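Local coordinates for protein methylenetetrahydrofolate--tRNA-(uracil-5-)-methyltransferase TrmFO (Thermus thermophilus, PDB 3G5S) that catalyses the folate- and FAD-dependent methylation of uridine 54 in tRNA to 5-methyluridine, probably with NADH or NADPH as reductant, at residues T311-A315 with P316-G320; A383-P387 with E388-P392. All blocks are in the same frame, centred on the assembly; numbering follows the deposited sequence. Where two conformers were deposited one is given.

Contact 1: residues T311-A315 with P316-G320. With GSH (glutathione), chain C; EDO (1,2-ethanediol), chain F.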
ATOM      1  N   THR A 311      -4.100  11.093  -1.013  1.00 12.84           N
ATOM      2  CA  THR A 311      -2.914  11.831  -0.588  1.00 11.88           C
ATOM      3  C   THR A 311      -1.905  10.899   0.056  1.00 11.39           C
ATOM      4  O   THR A 311      -2.238  10.151   0.978  1.00 12.07           O
ATOM      5  CB  THR A 311      -3.281  12.934   0.390  1.00 13.16           C
ATOM      6  OG1 THR A 311      -4.082  13.894  -0.303  1.00 15.19           O
ATOM      7  CG2 THR A 311      -2.042  13.622   0.907  1.00 14.04           C
ATOM      8  N   TYR A 312      -0.669  10.947  -0.426  1.00 10.66           N
ATOM      9  CA  TYR A 312       0.384  10.120   0.138  1.00 10.64           C
ATOM     10  C   TYR A 312       1.763  10.697  -0.153  1.00 10.79           C
ATOM     11  O   TYR A 312       1.950  11.480  -1.086  1.00 11.75           O
ATOM     12  CB  TYR A 312       0.270   8.662  -0.360  1.00 10.47           C
ATOM     13  CG  TYR A 312       0.621   8.478  -1.822  1.00 10.29           C
ATOM     14  CD1 TYR A 312      -0.274   8.833  -2.825  1.00 11.55           C
ATOM     15  CD2 TYR A 312       1.847   7.953  -2.204  1.00 10.77           C
ATOM     16  CE1 TYR A 312       0.048   8.672  -4.163  1.00 11.87           C
ATOM     17  CE2 TYR A 312       2.176   7.785  -3.540  1.00 11.57           C
ATOM     18  CZ  TYR A 312       1.272   8.149  -4.519  1.00 11.32           C
ATOM     19  OH  TYR A 312       1.577   7.998  -5.857  1.00 12.27           O
ATOM     20  N   LEU A 313       2.719  10.284   0.665  1.00 10.23           N
ATOM     21  CA  LEU A 313       4.106  10.704   0.558  1.00 10.93           C
ATOM     22  C   LEU A 313       4.957   9.769  -0.287  1.00 10.68           C
ATOM     23  O   LEU A 313       4.666   8.572  -0.411  1.00 10.92           O
ATOM     24  CB  LEU A 313       4.722  10.757   1.952  1.00 12.09           C
ATOM     25  CG  LEU A 313       4.095  11.785   2.888  1.00 13.37           C
ATOM     26  CD1 LEU A 313       4.565  11.534   4.302  1.00 14.73           C
ATOM     27  CD2 LEU A 313       4.430  13.209   2.445  1.00 15.55           C
ATOM     28  N   ASN A 314       6.030  10.323  -0.839  1.00 10.84           N
ATOM     29  CA  ASN A 314       7.031   9.521  -1.507  1.00 10.77           C
ATOM     30  C   ASN A 314       7.869   8.828  -0.447  1.00 10.33           C
ATOM     31  O   ASN A 314       8.879   9.352   0.020  1.00 11.19           O
ATOM     32  CB  ASN A 314       7.904  10.379  -2.420  1.00 11.66           C
ATOM     33  CG  ASN A 314       8.707   9.534  -3.372  1.00 12.33           C
ATOM     34  OD1 ASN A 314       9.383   8.596  -2.947  1.00 13.00           O
ATOM     35  ND2 ASN A 314       8.612   9.830  -4.664  1.00 13.41           N
ATOM     36  N   ALA A 315       7.420   7.649  -0.044  1.00 10.49           N
ATOM     37  CA  ALA A 315       8.076   6.928   1.036  1.00 10.22           C
ATOM     38  C   ALA A 315       9.552   6.637   0.755  1.00 10.45           C
ATOM     39  O   ALA A 315      10.389   6.852   1.625  1.00 11.03           O
ATOM     40  CB  ALA A 315       7.313   5.660   1.398  1.00 11.59           C
ATOM     41  N   PRO A 316       9.896   6.166  -0.461  1.00 10.67           N
ATOM     42  CA  PRO A 316      11.317   5.849  -0.642  1.00 12.17           C
ATOM     43  C   PRO A 316      12.223   7.071  -0.503  1.00 13.62           C
ATOM     44  O   PRO A 316      13.365   6.933  -0.063  1.00 17.67           O
ATOM     45  CB  PRO A 316      11.376   5.281  -2.066  1.00 13.84           C
ATOM     46  CG  PRO A 316      10.006   4.777  -2.332  1.00 14.77           C
ATOM     47  CD  PRO A 316       9.066   5.667  -1.572  1.00 11.40           C
ATOM     48  N   ARG A 317      11.724   8.249  -0.857  1.00 11.98           N
ATOM     49  CA  ARG A 317      12.529   9.458  -0.719  1.00 12.03           C
ATOM     50  C   ARG A 317      12.547   9.999   0.708  1.00 12.37           C
ATOM     51  O   ARG A 317      13.511  10.641   1.101  1.00 15.21           O
ATOM     52  CB  ARG A 317      12.023  10.547  -1.663  1.00 14.27           C
ATOM     53  CG  ARG A 317      12.240  10.257  -3.141  1.00 15.92           C
ATOM     54  CD  ARG A 317      13.712  10.004  -3.480  1.00 19.88           C
ATOM     55  NE  ARG A 317      14.578  11.141  -3.183  1.00 24.42           N
ATOM     56  CZ  ARG A 317      14.812  12.144  -4.020  1.00 25.35           C
ATOM     57  NH1 ARG A 317      14.233  12.163  -5.213  1.00 26.21           N
ATOM     58  NH2 ARG A 317      15.619  13.135  -3.660  1.00 26.16           N
ATOM     59  N   LEU A 318      11.485   9.757   1.471  1.00 11.48           N
ATOM     60  CA  LEU A 318      11.295  10.440   2.753  1.00 11.78           C
ATOM     61  C   LEU A 318      11.411   9.582   4.006  1.00 10.59           C
ATOM     62  O   LEU A 318      11.743  10.111   5.063  1.00 11.74           O
ATOM     63  CB  LEU A 318       9.944  11.141   2.793  1.00 12.21           C
ATOM     64  CG  LEU A 318       9.727  12.263   1.780  1.00 13.21           C
ATOM     65  CD1 LEU A 318       8.352  12.880   1.979  1.00 14.20           C
ATOM     66  CD2 LEU A 318      10.824  13.328   1.849  1.00 15.32           C
ATOM     67  N   LEU A 319      11.084   8.291   3.904  1.00 10.41           N
ATOM     68  CA  LEU A 319      10.929   7.427   5.076  1.00 10.22           C
ATOM     69  C   LEU A 319      11.918   6.274   5.115  1.00 10.96           C
ATOM     70  O   LEU A 319      12.260   5.693   4.085  1.00 12.72           O
ATOM     71  CB  LEU A 319       9.512   6.835   5.125  1.00 10.51           C
ATOM     72  CG  LEU A 319       8.340   7.820   5.119  1.00 11.38           C
ATOM     73  CD1 LEU A 319       7.009   7.079   5.090  1.00 12.49           C
ATOM     74  CD2 LEU A 319       8.399   8.754   6.319  1.00 12.09           C
ATOM     75  N   GLY A 320      12.352   5.923   6.321  1.00 11.07           N
ATOM     76  CA  GLY A 320      13.050   4.671   6.534  1.00 11.33           C
ATOM     77  C   GLY A 320      12.070   3.525   6.734  1.00 10.51           C
ATOM     78  O   GLY A 320      10.862   3.735   6.862  1.00 10.47           O
TER
HETATM   79  N1  GSH C 445       0.752   9.433  -8.276  1.00 19.92           N
HETATM   80  CA1 GSH C 445       2.054  10.072  -8.325  0.85 23.74           C
HETATM   81  C1  GSH C 445       1.976  11.549  -8.676  0.96 25.82           C
HETATM   82  O11 GSH C 445       0.721  12.149  -8.771  0.79 27.54           O
HETATM   83  O12 GSH C 445       2.949  12.222  -8.578  0.75 27.37           O
HETATM   84  CB1 GSH C 445       3.080   9.321  -9.169  0.92 22.02           C
HETATM   85  CG1 GSH C 445       3.072   9.563 -10.673  0.85 20.65           C
HETATM   86  CD1 GSH C 445       1.898   9.026 -11.489  0.78 20.34           C
HETATM   87  OE1 GSH C 445       0.902   8.616 -10.985  0.78 20.94           O
HETATM   88  N2  GSH C 445       2.052   9.012 -12.916  0.76 20.07           N
HETATM   89  CA2 GSH C 445       1.051   8.428 -13.751  0.90 19.80           C
HETATM   90  C2  GSH C 445       1.485   7.082 -14.323  0.89 19.19           C
HETATM   91  O2  GSH C 445       2.148   7.036 -15.305  0.89 21.38           O
HETATM   92  CB2 GSH C 445       0.719   9.443 -14.833  0.88 20.69           C
HETATM   93  SG2 GSH C 445      -0.689   9.065 -15.897  0.80 22.26           S
HETATM   94  N3  GSH C 445       0.706   5.924 -13.930  0.92 17.58           N
HETATM   95  CA3 GSH C 445       0.953   4.651 -14.573  0.92 18.08           C
HETATM   96  C3  GSH C 445       2.228   3.957 -14.116  0.83 18.59           C
HETATM   97  O31 GSH C 445       2.891   3.294 -14.850  0.90 19.09           O
HETATM   98  O32 GSH C 445       2.722   4.359 -12.891  0.80 19.48           O
HETATM   99  C1  EDO F 448       4.679  10.245  -4.843  1.00 16.44           C
HETATM  100  O1  EDO F 448       5.012   9.728  -6.133  1.00 18.38           O
HETATM  101  C2  EDO F 448       4.993  11.735  -4.832  1.00 15.85           C
HETATM  102  O2  EDO F 448       6.398  11.900  -5.048  1.00 14.66           O
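The backbone amide of Arg317 is shared by two oxygens of Asn314: it gives a sound bond to the side-chain OD1, with Arg317 N 3.2 Å from Asn314 OD1 at 150°, and a weak one to Asn314 O. This is an N-cap, set where strand 309-313 runs out and the single-turn helix 315-318 begins, in the GidA-like flavoprotein chain; Asn314 is also the centre of an inverse gamma turn, where the chain changes from strand to helix. A chi1 of -166° sets the Asn314 amide beside its own carbonyl carbon, within reach of the first turn. Arg317 N meets OD1 from above the carbonyl plane, 36° out of it, rather than on a lone pair, and Arg317 CG lies 3.3 Å from the same oxygen. The other half of the amide reaches across to the loop after helix 374-384: ND2 donates to Pro387 O and to O2 of a 1,2-ethanediol, so both ends of the group are fixed and its rotation is set. Replacing Asn314 by an alanine would probably leave Arg317 N with its weak backbone acceptor alone here and Pro387 O without this donor. Beside the cap, the methyls Leu313 CD2 and Leu318 CD1 meet at 4.0 Å, the two side chains crossing at about a right angle. On the strand, Tyr312 OH accepts from N1 of glutathione at the edge of its ring and is also bonded to Phe390 O. The helix closes on Ala315 O, which takes Leu319 N at 2.8 Å in the carbonyl plane, while Leu319 CD1 packs 4.0 Å from Ala315 CB.

Contact 2: residues A383-P387 with E388-P392; sequences ATANP and EGFQP. With GSH (glutathione), chain C; EDO (1,2-ethanediol), chain F.
A local contact round a tight turn joins Ala385-Pro387 to Glu388-Phe390, in the loop that leaves helix 374-384 and runs on toward helix 409-429, where Gly389, Phe390 and Gln391 line the glutathione pocket. Its first bond comes from a side chain. Asn386 OD1 accepts the backbone amide of Glu388, with Glu388 N 3.1 Å from Asn386 OD1 and the donor tilted 27° from the carbonyl plane. Asn386 CG stands anti to the backbone N (chi1 -166°), which carries OD1 round to the Glu388 amide; Glu388 CB then lies 3.6 Å from OD1, the asparagine and glutamate side chains running nearly perpendicular to each other. The other end of the amide is fixed as well, since ND2 donates to Gln264 O. The bond from Glu388 N closes an Asx turn with Pro387 at its middle, and this leads straight into a type II beta turn from Pro387 to Phe390. The turn is closed by Phe390 N, 3.3 Å from Pro387 O, the donor standing well above the carbonyl plane. Gly389 occupies the third position with phi 67°, a value that favours glycine. Beyond the turn the ring of Phe390 lies against the start of the loop, and its edge faces Ala385: CE1 is 4.2 Å from Ala385 CB, and Asn386 O also sits near the ring plane. Pro316 of helix 315-318, together with Tyr381 and Leu382, packs on the same side chain. The carbonyl oxygen of Phe390 takes a hydrogen bond from O1 of the 1,2-ethanediol, with Phe390 O 2.8 Å from that O1, as well as its bond with Tyr312 OH.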
ATOM      1  N   ALA A 383      10.573   1.777   1.905  1.00 10.79           N
ATOM      2  CA  ALA A 383      11.840   2.469   2.081  1.00 11.55           C
ATOM      3  C   ALA A 383      12.761   2.338   0.875  1.00 11.42           C
ATOM      4  O   ALA A 383      13.640   3.177   0.690  1.00 13.56           O
ATOM      5  CB  ALA A 383      12.543   1.968   3.332  1.00 12.38           C
ATOM      6  N   THR A 384      12.569   1.294   0.064  1.00 11.59           N
ATOM      7  CA  THR A 384      13.551   0.950  -0.966  1.00 12.43           C
ATOM      8  C   THR A 384      13.003   0.850  -2.389  1.00 11.81           C
ATOM      9  O   THR A 384      13.756   0.571  -3.316  1.00 12.79           O
ATOM     10  CB  THR A 384      14.284  -0.378  -0.627  1.00 13.86           C
ATOM     11  OG1 THR A 384      13.350  -1.467  -0.630  1.00 13.08           O
ATOM     12  CG2 THR A 384      14.968  -0.294   0.737  1.00 15.98           C
ATOM     13  N   ALA A 385      11.705   1.074  -2.566  1.00 11.79           N
ATOM     14  CA  ALA A 385      11.114   0.970  -3.891  1.00 11.87           C
ATOM     15  C   ALA A 385      11.613   2.079  -4.810  1.00 12.82           C
ATOM     16  O   ALA A 385      12.205   3.067  -4.371  1.00 12.66           O
ATOM     17  CB  ALA A 385       9.597   0.991  -3.803  1.00 13.74           C
ATOM     18  N   ASN A 386      11.378   1.895  -6.105  1.00 18.14           N
ATOM     19  CA  ASN A 386      11.667   2.912  -7.108  1.00 19.03           C
ATOM     20  C   ASN A 386      10.978   4.230  -6.737  1.00 18.43           C
ATOM     21  O   ASN A 386       9.756   4.274  -6.634  1.00 18.65           O
ATOM     22  CB  ASN A 386      11.160   2.398  -8.459  1.00 19.23           C
ATOM     23  CG  ASN A 386      11.682   3.197  -9.634  1.00 19.36           C
ATOM     24  OD1 ASN A 386      11.961   4.391  -9.522  1.00 19.08           O
ATOM     25  ND2 ASN A 386      11.798   2.537 -10.783  1.00 19.39           N
ATOM     26  N   PRO A 387      11.754   5.314  -6.532  1.00 14.29           N
ATOM     27  CA  PRO A 387      11.137   6.563  -6.065  1.00 14.16           C
ATOM     28  C   PRO A 387      10.452   7.366  -7.170  1.00 14.11           C
ATOM     29  O   PRO A 387       9.599   8.221  -6.891  1.00 15.01           O
ATOM     30  CB  PRO A 387      12.325   7.351  -5.516  1.00 15.62           C
ATOM     31  CG  PRO A 387      13.501   6.857  -6.308  1.00 15.95           C
ATOM     32  CD  PRO A 387      13.225   5.402  -6.604  1.00 14.81           C
ATOM     33  N   GLU A 388      10.837   7.114  -8.413  1.00 14.25           N
ATOM     34  CA  GLU A 388      10.318   7.896  -9.525  1.00 15.08           C
ATOM     35  C   GLU A 388       8.891   7.470  -9.824  1.00 14.19           C
ATOM     36  O   GLU A 388       8.651   6.346 -10.250  1.00 16.58           O
ATOM     37  CB  GLU A 388      11.206   7.710 -10.754  1.00 17.13           C
ATOM     38  CG  GLU A 388      12.649   8.117 -10.515  1.00 21.86           C
ATOM     39  CD  GLU A 388      12.782   9.560 -10.069  1.00 26.12           C
ATOM     40  OE1 GLU A 388      13.627   9.836  -9.191  1.00 27.69           O
ATOM     41  OE2 GLU A 388      12.037  10.417 -10.595  1.00 28.37           O
ATOM     42  N   GLY A 389       7.939   8.363  -9.591  1.00 13.48           N
ATOM     43  CA  GLY A 389       6.538   8.018  -9.761  1.00 13.95           C
ATOM     44  C   GLY A 389       6.036   6.996  -8.747  1.00 13.33           C
ATOM     45  O   GLY A 389       5.125   6.226  -9.035  1.00 13.62           O
ATOM     46  N   PHE A 390       6.628   6.990  -7.554  1.00 12.56           N
ATOM     47  CA  PHE A 390       6.240   6.052  -6.508  1.00 12.01           C
ATOM     48  C   PHE A 390       4.737   6.054  -6.282  1.00 10.85           C
ATOM     49  O   PHE A 390       4.121   7.122  -6.161  1.00 11.65           O
ATOM     50  CB  PHE A 390       6.955   6.384  -5.192  1.00 12.44           C
ATOM     51  CG  PHE A 390       6.460   5.580  -4.026  1.00 11.35           C
ATOM     52  CD1 PHE A 390       6.845   4.257  -3.869  1.00 11.74           C
ATOM     53  CD2 PHE A 390       5.601   6.140  -3.097  1.00 10.63           C
ATOM     54  CE1 PHE A 390       6.381   3.513  -2.811  1.00 12.40           C
ATOM     55  CE2 PHE A 390       5.133   5.399  -2.036  1.00 10.74           C
ATOM     56  CZ  PHE A 390       5.522   4.080  -1.897  1.00 11.76           C
ATOM     57  N   GLN A 391       4.158   4.845  -6.250  0.56 10.87           N
ATOM     58  CA  GLN A 391       2.730   4.597  -6.024  0.56 10.74           C
ATOM     59  C   GLN A 391       2.541   3.783  -4.737  0.56 10.23           C
ATOM     60  O   GLN A 391       3.469   3.112  -4.287  0.56  9.92           O
ATOM     61  CB  GLN A 391       2.127   3.801  -7.195  0.56 12.27           C
ATOM     62  CG  GLN A 391       2.134   4.515  -8.538  0.56 12.79           C
ATOM     63  CD  GLN A 391       1.270   5.758  -8.537  0.56 13.59           C
ATOM     64  OE1 GLN A 391       0.099   5.723  -8.160  0.56 15.39           O
ATOM     65  NE2 GLN A 391       1.849   6.867  -8.955  0.56 14.88           N
ATOM     66  N   PRO A 392       1.333   3.818  -4.152  1.00 10.02           N
ATOM     67  CA  PRO A 392       1.115   3.076  -2.901  1.00 10.25           C
ATOM     68  C   PRO A 392       1.130   1.563  -3.067  1.00 10.27           C
ATOM     69  O   PRO A 392       0.910   1.034  -4.159  1.00 11.71           O
ATOM     70  CB  PRO A 392      -0.277   3.530  -2.453  1.00 11.04           C
ATOM     71  CG  PRO A 392      -0.510   4.856  -3.188  1.00 11.47           C
ATOM     72  CD  PRO A 392       0.175   4.655  -4.509  1.00 10.81           C
TER
HETATM   73  N1  GSH C 445       0.752   9.433  -8.276  1.00 19.92           N
HETATM   74  CA1 GSH C 445       2.054  10.072  -8.325  0.85 23.74           C
HETATM   75  C1  GSH C 445       1.976  11.549  -8.676  0.96 25.82           C
HETATM   76  O11 GSH C 445       0.721  12.149  -8.771  0.79 27.54           O
HETATM   77  O12 GSH C 445       2.949  12.222  -8.578  0.75 27.37           O
HETATM   78  CB1 GSH C 445       3.080   9.321  -9.169  0.92 22.02           C
HETATM   79  CG1 GSH C 445       3.072   9.563 -10.673  0.85 20.65           C
HETATM   80  CD1 GSH C 445       1.898   9.026 -11.489  0.78 20.34           C
HETATM   81  OE1 GSH C 445       0.902   8.616 -10.985  0.78 20.94           O
HETATM   82  N2  GSH C 445       2.052   9.012 -12.916  0.76 20.07           N
HETATM   83  CA2 GSH C 445       1.051   8.428 -13.751  0.90 19.80           C
HETATM   84  C2  GSH C 445       1.485   7.082 -14.323  0.89 19.19           C
HETATM   85  O2  GSH C 445       2.148   7.036 -15.305  0.89 21.38           O
HETATM   86  CB2 GSH C 445       0.719   9.443 -14.833  0.88 20.69           C
HETATM   87  SG2 GSH C 445      -0.689   9.065 -15.897  0.80 22.26           S
HETATM   88  N3  GSH C 445       0.706   5.924 -13.930  0.92 17.58           N
HETATM   89  CA3 GSH C 445       0.953   4.651 -14.573  0.92 18.08           C
HETATM   90  C3  GSH C 445       2.228   3.957 -14.116  0.83 18.59           C
HETATM   91  O31 GSH C 445       2.891   3.294 -14.850  0.90 19.09           O
HETATM   92  O32 GSH C 445       2.722   4.359 -12.891  0.80 19.48           O
HETATM   93  C1  EDO F 448       4.679  10.245  -4.843  1.00 16.44           C
HETATM   94  O1  EDO F 448       5.012   9.728  -6.133  1.00 18.38           O
HETATM   95  C2  EDO F 448       4.993  11.735  -4.832  1.00 15.85           C
HETATM   96  O2  EDO F 448       6.398  11.900  -5.048  1.00 14.66           O

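Overall arrangement
Two chain bends, each led by an asparagine with its side-chain oxygen on a backbone amide, sit side by side with centres about 8 Å apart. Contact 1 turns a strand into a helix and mixes capping bonds with leucine packing; contact 2 lies in a loop and relies on turn bonds, proline and glycine. Both are partly buried, with Arg317 and Glu388 exposed to solvent. They meet directly: side chains of contact 1 are hydrogen-bonded to two backbone carbonyls of contact 2, and Pro316 CB packs on Ala385 O. Both also border glutathione and the same 1,2-ethanediol, so together they form part of one pocket wall.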